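Local coordinates for protein uncharacterized oxidoreductase yvaA (Bacillus subtilis subsp. subtilis, PDB 3GDO) that catalyses the reversible NADPH-dependent reduction of scyllo-inosose to scyllo-inositol and cannot use NADH in place of NADPH, at residues D29-S34 / T304-I309; H55-I60 / Y79-A84; A100-G105 / I332-M337; E144-Y149 / H188-P193. All blocks are in the same frame, centred on the assembly; numbering follows the deposited sequence.

Interaction 1. Residues D29-S34 / T304-I309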
# COMPACT_ATOMS: atom_id res chain seq x y z
N ASP B 29 8.00 -38.58 -14.83
CA ASP B 29 8.44 -39.99 -14.71
C ASP B 29 9.50 -40.31 -13.64
O ASP B 29 9.70 -41.49 -13.31
CB ASP B 29 8.69 -40.72 -16.04
CG ASP B 29 9.01 -39.80 -17.19
OD1 ASP B 29 9.99 -39.03 -17.11
OD2 ASP B 29 8.30 -39.89 -18.22
N GLU B 30 10.11 -39.27 -13.06
CA GLU B 30 10.96 -39.42 -11.90
C GLU B 30 10.24 -40.03 -10.69
O GLU B 30 10.88 -40.40 -9.69
CB GLU B 30 11.52 -38.06 -11.45
CG GLU B 30 12.42 -37.35 -12.45
CD GLU B 30 11.68 -36.31 -13.25
OE1 GLU B 30 10.65 -36.66 -13.90
OE2 GLU B 30 12.12 -35.15 -13.25
N TYR B 31 8.91 -40.08 -10.73
CA TYR B 31 8.11 -40.44 -9.54
C TYR B 31 7.17 -41.61 -9.77
O TYR B 31 6.67 -41.81 -10.87
CB TYR B 31 7.26 -39.25 -9.05
CG TYR B 31 8.09 -38.14 -8.43
CD1 TYR B 31 8.51 -38.23 -7.11
CD2 TYR B 31 8.49 -37.04 -9.19
CE1 TYR B 31 9.27 -37.24 -6.55
CE2 TYR B 31 9.26 -36.04 -8.64
CZ TYR B 31 9.64 -36.13 -7.30
OH TYR B 31 10.43 -35.15 -6.71
N GLN B 32 6.94 -42.37 -8.70
CA GLN B 32 5.90 -43.37 -8.69
C GLN B 32 5.05 -43.15 -7.45
O GLN B 32 5.56 -43.21 -6.32
CB GLN B 32 6.50 -44.79 -8.67
CG GLN B 32 5.45 -45.91 -8.78
CD GLN B 32 4.54 -45.69 -9.98
OE1 GLN B 32 4.98 -45.73 -11.13
NE2 GLN B 32 3.26 -45.42 -9.71
N ILE B 33 3.77 -42.89 -7.65
CA ILE B 33 2.86 -42.79 -6.52
C ILE B 33 2.50 -44.21 -6.11
O ILE B 33 1.82 -44.89 -6.85
CB ILE B 33 1.57 -42.00 -6.84
CG1 ILE B 33 1.89 -40.52 -7.15
CG2 ILE B 33 0.66 -42.01 -5.64
CD1 ILE B 33 2.06 -40.21 -8.64
N SER B 34 2.97 -44.65 -4.94
CA SER B 34 2.76 -46.04 -4.50
C SER B 34 1.61 -46.19 -3.53
O SER B 34 0.78 -47.10 -3.67
CB SER B 34 4.02 -46.63 -3.86
OG SER B 34 5.05 -46.71 -4.82
N THR B 304 8.68 -27.49 -11.43
CA THR B 304 10.08 -27.23 -11.11
C THR B 304 10.39 -27.62 -9.66
O THR B 304 11.43 -28.25 -9.42
CB THR B 304 10.50 -25.77 -11.46
OG1 THR B 304 10.25 -25.52 -12.85
CG2 THR B 304 11.97 -25.48 -11.16
N TYR B 305 9.49 -27.30 -8.71
CA TYR B 305 9.70 -27.73 -7.33
C TYR B 305 9.92 -29.26 -7.28
O TYR B 305 10.84 -29.76 -6.62
CB TYR B 305 8.53 -27.34 -6.43
CG TYR B 305 8.63 -27.88 -5.02
CD1 TYR B 305 9.21 -27.12 -4.01
CD2 TYR B 305 8.14 -29.12 -4.69
CE1 TYR B 305 9.30 -27.58 -2.73
CE2 TYR B 305 8.24 -29.59 -3.40
CZ TYR B 305 8.82 -28.82 -2.43
OH TYR B 305 8.93 -29.26 -1.14
N TYR B 306 9.10 -30.03 -7.98
CA TYR B 306 9.25 -31.47 -7.86
C TYR B 306 10.43 -32.08 -8.65
O TYR B 306 10.98 -33.08 -8.23
CB TYR B 306 7.92 -32.21 -8.11
CG TYR B 306 7.05 -32.27 -6.86
CD1 TYR B 306 7.48 -32.95 -5.74
CD2 TYR B 306 5.79 -31.64 -6.80
CE1 TYR B 306 6.71 -33.00 -4.57
CE2 TYR B 306 4.98 -31.71 -5.66
CZ TYR B 306 5.45 -32.38 -4.55
OH TYR B 306 4.71 -32.50 -3.40
N ARG B 307 10.81 -31.49 -9.78
CA ARG B 307 12.02 -31.93 -10.49
C ARG B 307 13.24 -31.68 -9.60
O ARG B 307 14.18 -32.49 -9.57
CB ARG B 307 12.18 -31.21 -11.81
CG ARG B 307 11.12 -31.55 -12.82
CD ARG B 307 11.31 -30.73 -14.11
NE ARG B 307 10.43 -31.23 -15.16
CZ ARG B 307 9.59 -30.50 -15.88
NH1 ARG B 307 9.52 -29.19 -15.73
NH2 ARG B 307 8.86 -31.07 -16.82
N LYS B 308 13.20 -30.59 -8.85
CA LYS B 308 14.30 -30.28 -7.94
C LYS B 308 14.35 -31.20 -6.73
O LYS B 308 15.44 -31.64 -6.35
CB LYS B 308 14.31 -28.80 -7.54
CG LYS B 308 15.30 -27.95 -8.36
CD LYS B 308 14.69 -26.62 -8.83
CE LYS B 308 15.74 -25.49 -8.81
NZ LYS B 308 16.97 -25.77 -9.62
N ILE B 309 13.20 -31.50 -6.13
CA ILE B 309 13.14 -32.47 -5.04
C ILE B 309 13.74 -33.83 -5.50
O ILE B 309 14.51 -34.45 -4.77
CB ILE B 309 11.67 -32.67 -4.52
CG1 ILE B 309 11.15 -31.43 -3.76
CG2 ILE B 309 11.54 -33.96 -3.64
CD1 ILE B 309 11.68 -31.26 -2.32
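The phenol of Tyr31 donates a hydrogen bond to a helix carbonyl: OH of Tyr31 lies 2.6 Å from O of Tyr306. The donor is tilted 16° from the carbonyl plane, and the carbonyl oxygen in turn sits at the edge of the Tyr31 ring, in its plane. With CG anti to its own carbonyl carbon (chi1 -70°), Tyr31 reaches from the start of strand 31-37 across to helix 303-315. Its hydroxyl also rests against Ile309, where CG2 of Ile309 is 3.5 Å from OH of Tyr31.

The two tyrosine rings make an offset edge-to-face pair. The edge of Tyr306 is turned toward the face of Tyr31, planes 82° apart and centroids 5.9 Å apart, and CB of Tyr306 packs 4.1 Å from CE2 of Tyr31. The far end of Tyr306 is held separately, its OH hydrogen-bonded to ND1 of His21. A face of the Tyr306 ring carries Tyr305, while Tyr31 itself is backed by Ile6, Val8 and Leu68 of the parallel sheet.

Toward the solvent, OE2 of Glu30 lies 3.8 Å from CG of Arg307. OE2 of Glu30 and NE of Arg307 stay 4.7 Å apart, which suggests a modest electrostatic attraction at most. The buried phenol thus finds its acceptor on a helix of the C-terminal alpha/beta domain, joining it to the Rossmann fold by a directional bond beside aromatic and aliphatic groups, with the charged pair on the outer side.

Interaction 2. Residues H55-I60 / Y79-A84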
# COMPACT_ATOMS: atom_id res chain seq x y z
N HIS B 55 -5.07 -47.02 5.23
CA HIS B 55 -5.78 -46.21 6.22
C HIS B 55 -4.96 -45.99 7.48
O HIS B 55 -5.35 -45.21 8.34
CB HIS B 55 -7.19 -46.79 6.53
CG HIS B 55 -7.92 -47.27 5.31
ND1 HIS B 55 -8.38 -46.40 4.33
CD2 HIS B 55 -8.21 -48.52 4.87
CE1 HIS B 55 -8.94 -47.10 3.36
NE2 HIS B 55 -8.84 -48.39 3.66
N GLU B 56 -3.82 -46.65 7.58
CA GLU B 56 -2.93 -46.40 8.72
C GLU B 56 -1.66 -45.69 8.29
O GLU B 56 -1.14 -45.99 7.22
CB GLU B 56 -2.54 -47.71 9.41
CG GLU B 56 -2.70 -47.63 10.90
CD GLU B 56 -4.09 -47.14 11.29
OE1 GLU B 56 -5.08 -47.64 10.72
OE2 GLU B 56 -4.18 -46.25 12.16
N LEU B 57 -1.17 -44.79 9.13
CA LEU B 57 0.11 -44.11 8.88
C LEU B 57 1.26 -45.12 8.70
O LEU B 57 2.06 -44.98 7.78
CB LEU B 57 0.40 -43.06 9.95
CG LEU B 57 1.69 -42.24 9.80
CD1 LEU B 57 1.85 -41.66 8.41
CD2 LEU B 57 1.77 -41.16 10.86
N GLU B 58 1.29 -46.15 9.55
CA GLU B 58 2.32 -47.22 9.52
C GLU B 58 2.43 -47.91 8.20
O GLU B 58 3.52 -48.37 7.84
CB GLU B 58 2.06 -48.30 10.58
CG GLU B 58 2.37 -47.87 11.98
CD GLU B 58 1.38 -46.84 12.51
OE1 GLU B 58 0.25 -46.74 11.98
OE2 GLU B 58 1.76 -46.11 13.46
N GLU B 59 1.32 -48.03 7.50
CA GLU B 59 1.33 -48.65 6.19
C GLU B 59 2.21 -47.87 5.19
O GLU B 59 2.54 -48.35 4.10
CB GLU B 59 -0.11 -48.80 5.67
CG GLU B 59 -1.05 -49.67 6.56
CD GLU B 59 -2.42 -49.93 5.91
OE1 GLU B 59 -2.45 -50.52 4.79
OE2 GLU B 59 -3.47 -49.52 6.49
N ILE B 60 2.57 -46.65 5.57
CA ILE B 60 3.53 -45.84 4.82
C ILE B 60 4.87 -45.78 5.57
O ILE B 60 5.93 -45.96 4.96
CB ILE B 60 3.00 -44.40 4.61
CG1 ILE B 60 1.62 -44.41 3.92
CG2 ILE B 60 4.03 -43.51 3.88
CD1 ILE B 60 1.63 -44.29 2.43
N TYR B 79 2.01 -32.19 12.28
CA TYR B 79 3.29 -32.10 12.97
C TYR B 79 3.69 -33.50 13.43
O TYR B 79 4.83 -33.95 13.26
CB TYR B 79 3.18 -31.16 14.17
CG TYR B 79 4.43 -31.20 15.04
CD1 TYR B 79 5.46 -30.29 14.85
CD2 TYR B 79 4.58 -32.18 16.04
CE1 TYR B 79 6.61 -30.34 15.63
CE2 TYR B 79 5.72 -32.23 16.83
CZ TYR B 79 6.73 -31.31 16.61
OH TYR B 79 7.88 -31.33 17.37
N GLU B 80 2.71 -34.18 14.03
CA GLU B 80 2.79 -35.58 14.45
C GLU B 80 3.20 -36.49 13.28
O GLU B 80 4.14 -37.27 13.38
CB GLU B 80 1.40 -35.97 14.86
CG GLU B 80 1.21 -36.53 16.24
CD GLU B 80 -0.27 -36.72 16.49
OE1 GLU B 80 -0.99 -35.70 16.67
OE2 GLU B 80 -0.73 -37.89 16.46
N HIS B 81 2.47 -36.37 12.18
CA HIS B 81 2.71 -37.15 10.98
C HIS B 81 4.12 -36.92 10.41
O HIS B 81 4.81 -37.88 10.09
CB HIS B 81 1.65 -36.82 9.93
CG HIS B 81 0.32 -37.46 10.20
ND1 HIS B 81 -0.69 -37.50 9.26
CD2 HIS B 81 -0.15 -38.12 11.29
CE1 HIS B 81 -1.73 -38.14 9.77
NE2 HIS B 81 -1.43 -38.53 11.00
N THR B 82 4.52 -35.66 10.31
CA THR B 82 5.84 -35.32 9.82
C THR B 82 6.95 -35.94 10.70
O THR B 82 7.89 -36.53 10.17
CB THR B 82 6.01 -33.80 9.69
OG1 THR B 82 4.93 -33.27 8.90
CG2 THR B 82 7.34 -33.45 9.01
N MET B 83 6.81 -35.81 12.02
CA MET B 83 7.78 -36.36 12.94
C MET B 83 7.87 -37.87 12.74
O MET B 83 8.98 -38.41 12.59
CB MET B 83 7.46 -36.03 14.40
CG MET B 83 8.66 -36.35 15.34
SD MET B 83 10.25 -35.64 14.86
CE MET B 83 10.41 -34.52 16.26
N ALA B 84 6.71 -38.53 12.71
CA ALA B 84 6.62 -39.97 12.48
C ALA B 84 7.32 -40.36 11.19
O ALA B 84 8.00 -41.39 11.15
CB ALA B 84 5.16 -40.39 12.42
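One methyl does all the touching from residues 55-60: CD2 of Leu57 lies between His81 and Ala84, which sit one turn apart on helix 78-87. CD2 of Leu57 comes 3.6 Å from CD2 of His81 and 3.8 Å from CB of Ala84. The methyl approaches the imidazole obliquely, and having no polar atom to offer, it makes a van der Waals contact. Leu57 reaches the helix because its CG stands anti to the backbone N (chi1 -178°), carrying the branch straight out toward its partners.

Behind this first shell lies the sheet. Both Leu57 and His81 also rest on Met37 and Leu11, at the ends of strands 31-37 and 6-11, and His81 touches Thr73 as well.

The backbone leading into Leu57 is tied down by Glu59. OE2 of Glu59 accepts from N of His55 at 3.2 Å and from N of Glu56 at 3.1 Å, both donors above the same face of the carboxylate plane. Just beyond, N of Ile60 bonds to O of Leu57, and O of Glu59 receives NZ of Lys35.

The contact therefore joins the turn and short helix 58-61 after strand 52-54 to the helix following strand 68-71. Both elements lie by the C-terminal ends of strands in a parallel sheet of order 3-2-1-4-5-6, the arrangement of the Rossmann fold.

Interaction 3. Residues A100-G105 / I332-M337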
# COMPACT_ATOMS: atom_id res chain seq x y z
N ALA B 100 2.56 -23.79 13.22
CA ALA B 100 2.12 -22.56 13.87
C ALA B 100 3.25 -21.74 14.52
O ALA B 100 3.19 -20.50 14.57
CB ALA B 100 1.01 -22.86 14.90
N THR B 101 4.29 -22.41 15.03
CA THR B 101 5.37 -21.70 15.72
C THR B 101 6.71 -22.06 15.12
O THR B 101 6.89 -23.16 14.55
CB THR B 101 5.43 -21.97 17.28
OG1 THR B 101 5.68 -23.35 17.53
CG2 THR B 101 4.12 -21.56 18.01
N ALA B 102 7.66 -21.14 15.26
CA ALA B 102 9.01 -21.35 14.76
C ALA B 102 9.72 -22.50 15.51
O ALA B 102 10.47 -23.27 14.91
CB ALA B 102 9.80 -20.04 14.88
N GLU B 103 9.45 -22.59 16.82
CA GLU B 103 9.98 -23.61 17.75
C GLU B 103 9.59 -25.03 17.32
O GLU B 103 10.41 -25.96 17.35
CB GLU B 103 9.43 -23.32 19.18
CG GLU B 103 10.36 -23.66 20.36
CD GLU B 103 9.94 -22.97 21.71
OE1 GLU B 103 9.97 -23.62 22.79
OE2 GLU B 103 9.59 -21.77 21.70
N GLU B 104 8.34 -25.21 16.89
CA GLU B 104 7.90 -26.49 16.34
C GLU B 104 8.65 -26.81 15.07
O GLU B 104 9.09 -27.95 14.86
CB GLU B 104 6.41 -26.49 16.06
CG GLU B 104 5.56 -26.26 17.28
CD GLU B 104 4.10 -26.01 16.91
OE1 GLU B 104 3.79 -24.93 16.36
OE2 GLU B 104 3.27 -26.88 17.17
N GLY B 105 8.79 -25.82 14.20
CA GLY B 105 9.57 -25.98 12.98
C GLY B 105 11.04 -26.34 13.20
O GLY B 105 11.59 -27.18 12.45
N ILE B 332 8.60 -14.67 10.73
CA ILE B 332 8.06 -13.35 10.36
C ILE B 332 6.61 -13.28 10.78
O ILE B 332 6.18 -12.24 11.28
CB ILE B 332 8.14 -13.08 8.84
CG1 ILE B 332 9.59 -13.01 8.40
CG2 ILE B 332 7.36 -11.74 8.45
CD1 ILE B 332 10.38 -11.93 9.11
N ILE B 333 5.87 -14.39 10.59
CA ILE B 333 4.45 -14.43 10.97
C ILE B 333 4.25 -14.19 12.49
O ILE B 333 3.42 -13.38 12.88
CB ILE B 333 3.77 -15.73 10.50
CG1 ILE B 333 3.60 -15.69 8.97
CG2 ILE B 333 2.42 -15.89 11.10
CD1 ILE B 333 3.12 -16.99 8.43
N GLU B 334 5.08 -14.83 13.33
CA GLU B 334 4.97 -14.66 14.79
C GLU B 334 5.33 -13.27 15.25
O GLU B 334 4.69 -12.72 16.15
CB GLU B 334 5.84 -15.71 15.55
CG GLU B 334 5.21 -17.11 15.58
CD GLU B 334 5.97 -18.13 16.51
OE1 GLU B 334 5.42 -18.49 17.58
OE2 GLU B 334 7.09 -18.55 16.18
N ALA B 335 6.33 -12.68 14.61
CA ALA B 335 6.73 -11.30 14.93
C ALA B 335 5.66 -10.27 14.52
O ALA B 335 5.43 -9.29 15.22
CB ALA B 335 8.09 -10.96 14.27
N ALA B 336 5.04 -10.50 13.37
CA ALA B 336 3.86 -9.70 12.95
C ALA B 336 2.74 -9.76 13.98
O ALA B 336 2.14 -8.74 14.30
CB ALA B 336 3.32 -10.20 11.60
N MET B 337 2.45 -10.97 14.48
CA MET B 337 1.35 -11.15 15.44
C MET B 337 1.68 -10.43 16.73
O MET B 337 0.84 -9.75 17.33
CB MET B 337 1.08 -12.64 15.66
CG MET B 337 0.65 -13.39 14.35
SD MET B 337 0.41 -15.21 14.46
CE MET B 337 -0.91 -15.28 15.63
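The carboxylate of Glu334 is the flat group here, and it is met from above its plane: N of Ala102 gives its hydrogen to OE2 of Glu334 at 2.8 Å, nearly straight at 167°, but 51° out of the carboxylate plane. CB of Ala102 lies against the same oxygen, 3.4 Å from OE2 of Glu334. The other oxygen, OE1 of Glu334, sits 3.4 Å from CG2 of Thr101. Glu334 gets this far because its chain runs extended beyond CG (chi2 -172°), with CG passing near O of Ala100.

The bonded N-H belongs to the first residue of helix 102-115, which Thr101 caps. Thr101 and Glu104 form a capping box: OG1 of Thr101 weakly accepts from N of Glu104, and OE1 of Glu104 weakly accepts from N of Thr101. The hydroxyl OG1 of Thr101 also donates to OE1 of Glu104 at 2.7 Å, locking the two side chains together. Glu334 thus brings a second carboxylate, from helix 323-342 in the C-terminal region, to the first turn of a Rossmann-fold helix, where the helix dipole would be expected to favour its negative charge. Nearby, Tyr176 of helix 174-190 bonds through its OH to O of Ala100 and packs on Ile333.

Interaction 4. Residues E144-Y149 / H188-P193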
# COMPACT_ATOMS: atom_id res chain seq x y z
N GLU B 144 17.22 -2.66 -10.66
CA GLU B 144 18.33 -2.41 -9.72
C GLU B 144 18.00 -1.60 -8.47
O GLU B 144 17.17 -0.66 -8.52
CB GLU B 144 19.48 -1.69 -10.45
CG GLU B 144 20.08 -2.50 -11.60
CD GLU B 144 21.03 -3.60 -11.10
OE1 GLU B 144 22.01 -3.26 -10.40
OE2 GLU B 144 20.79 -4.79 -11.42
N ASP B 145 18.66 -1.96 -7.35
CA ASP B 145 18.60 -1.22 -6.10
C ASP B 145 17.12 -0.93 -5.78
O ASP B 145 16.67 0.21 -5.82
CB ASP B 145 19.42 0.08 -6.19
CG ASP B 145 19.53 0.81 -4.83
OD1 ASP B 145 19.58 0.15 -3.76
OD2 ASP B 145 19.57 2.07 -4.81
N ILE B 146 16.38 -1.99 -5.52
CA ILE B 146 14.97 -1.89 -5.20
C ILE B 146 14.86 -1.17 -3.87
O ILE B 146 15.59 -1.51 -2.92
CB ILE B 146 14.30 -3.28 -5.18
CG1 ILE B 146 14.18 -3.79 -6.62
CG2 ILE B 146 12.93 -3.21 -4.49
CD1 ILE B 146 13.93 -5.33 -6.73
N ASN B 147 14.01 -0.14 -3.81
CA ASN B 147 13.87 0.63 -2.57
C ASN B 147 12.50 0.39 -1.90
O ASN B 147 12.35 0.60 -0.70
CB ASN B 147 14.14 2.13 -2.81
CG ASN B 147 13.15 2.77 -3.77
OD1 ASN B 147 11.96 2.92 -3.45
ND2 ASN B 147 13.63 3.16 -4.94
N THR B 148 11.52 -0.02 -2.69
CA THR B 148 10.16 -0.24 -2.18
C THR B 148 9.58 -1.46 -2.88
O THR B 148 9.62 -1.57 -4.14
CB THR B 148 9.24 1.00 -2.45
OG1 THR B 148 9.82 2.17 -1.90
CG2 THR B 148 7.88 0.83 -1.80
N TYR B 149 8.97 -2.34 -2.08
CA TYR B 149 8.48 -3.64 -2.60
C TYR B 149 7.15 -3.91 -1.93
O TYR B 149 7.09 -4.24 -0.73
CB TYR B 149 9.51 -4.76 -2.28
CG TYR B 149 9.10 -6.14 -2.77
CD1 TYR B 149 9.32 -6.54 -4.10
CD2 TYR B 149 8.52 -7.07 -1.90
CE1 TYR B 149 8.95 -7.82 -4.54
CE2 TYR B 149 8.16 -8.36 -2.32
CZ TYR B 149 8.36 -8.72 -3.63
OH TYR B 149 7.98 -9.98 -4.03
N HIS B 188 12.87 -14.72 0.03
CA HIS B 188 13.63 -15.32 -1.06
C HIS B 188 14.43 -14.25 -1.75
O HIS B 188 15.60 -14.46 -2.08
CB HIS B 188 12.71 -16.04 -2.06
CG HIS B 188 13.45 -16.82 -3.10
ND1 HIS B 188 14.32 -17.86 -2.79
CD2 HIS B 188 13.46 -16.72 -4.45
CE1 HIS B 188 14.80 -18.38 -3.91
NE2 HIS B 188 14.30 -17.70 -4.93
N LEU B 189 13.80 -13.10 -1.99
CA LEU B 189 14.48 -12.03 -2.72
C LEU B 189 15.52 -11.28 -1.90
O LEU B 189 16.53 -10.93 -2.44
CB LEU B 189 13.48 -11.03 -3.31
CG LEU B 189 12.53 -11.37 -4.46
CD1 LEU B 189 11.72 -10.13 -4.75
CD2 LEU B 189 13.27 -11.83 -5.72
N PHE B 190 15.27 -11.01 -0.62
CA PHE B 190 16.10 -10.03 0.08
C PHE B 190 16.65 -10.51 1.42
O PHE B 190 17.28 -9.71 2.13
CB PHE B 190 15.31 -8.72 0.36
CG PHE B 190 14.53 -8.20 -0.80
CD1 PHE B 190 15.17 -7.68 -1.94
CD2 PHE B 190 13.12 -8.18 -0.76
CE1 PHE B 190 14.41 -7.15 -3.03
CE2 PHE B 190 12.36 -7.66 -1.85
CZ PHE B 190 13.00 -7.14 -2.96
N GLY B 191 16.42 -11.76 1.80
CA GLY B 191 16.89 -12.27 3.10
C GLY B 191 16.02 -11.77 4.23
O GLY B 191 14.92 -11.27 4.01
N MET B 192 16.51 -11.89 5.46
CA MET B 192 15.73 -11.51 6.61
C MET B 192 15.81 -10.00 6.81
O MET B 192 16.88 -9.40 6.62
CB MET B 192 16.23 -12.24 7.88
CG MET B 192 15.77 -13.73 8.02
SD MET B 192 13.96 -13.99 8.09
CE MET B 192 13.69 -13.92 9.82
N PRO B 193 14.67 -9.39 7.23
CA PRO B 193 14.64 -7.96 7.55
C PRO B 193 15.20 -7.70 8.95
O PRO B 193 15.46 -8.63 9.70
CB PRO B 193 13.14 -7.64 7.52
CG PRO B 193 12.48 -8.91 7.99
CD PRO B 193 13.35 -10.02 7.41
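Phe190 drives the rim of its ring into the face of Tyr149. CE2 of Phe190 stands 3.7 Å from CG of Tyr149, offset toward the rim of the tyrosine ring, and the planes meet at 79° with centroids 5.2 Å apart, a T-shaped pair. On the other side of CZ, CE1 of Phe190 touches CD1 of Ile146 at 4.2 Å, so the phenyl edge fits between the two side chains that the strand directs at the helix.

Leu189 packs alongside. CD1 of Leu189 meets the outer part of the tyrosine ring obliquely, 3.6 Å from CE1 of Tyr149, while its CB lies over the centre of one face of the Phe190 ring. Tyr149 extends far enough to meet both residues because its CG is anti to the backbone N (chi1 180°).

This is helix-on-sheet packing in the C-terminal alpha/beta region: the last turn of helix 174-190 lies against strand 146-152 of the mixed sheet. Ile138 of helix 129-139 touches both Ile146 and Leu189, adding a second helix to the same apolar layer. Between Ile146 and Tyr149 the strand carries a classic beta bulge, Asn147 and Thr148 both facing His242, and ND2 of Asn147 bonds to O of Ile231 of the second subunit.

Interactions 1 and 3 each join the Rossmann region to the C-terminal region, with centres 29 Å apart on opposite sides of the chain's centre and on the successive helices 303-315 and 323-342. Their chemistry differs with place: interaction 1 is mostly buried and built around aromatic rings, whereas interaction 3 is a surface contact resting on a carboxylate at a helix start. Interactions 2 and 4 stay within one region each and are apolar and partly buried; interaction 4 has an aromatic pair, and its strand segment touches the second subunit. Interactions 2 and 3 meet where Tyr79 packs on Glu104, and interactions 3 and 4 where Ile332 packs on Met192 and Pro193.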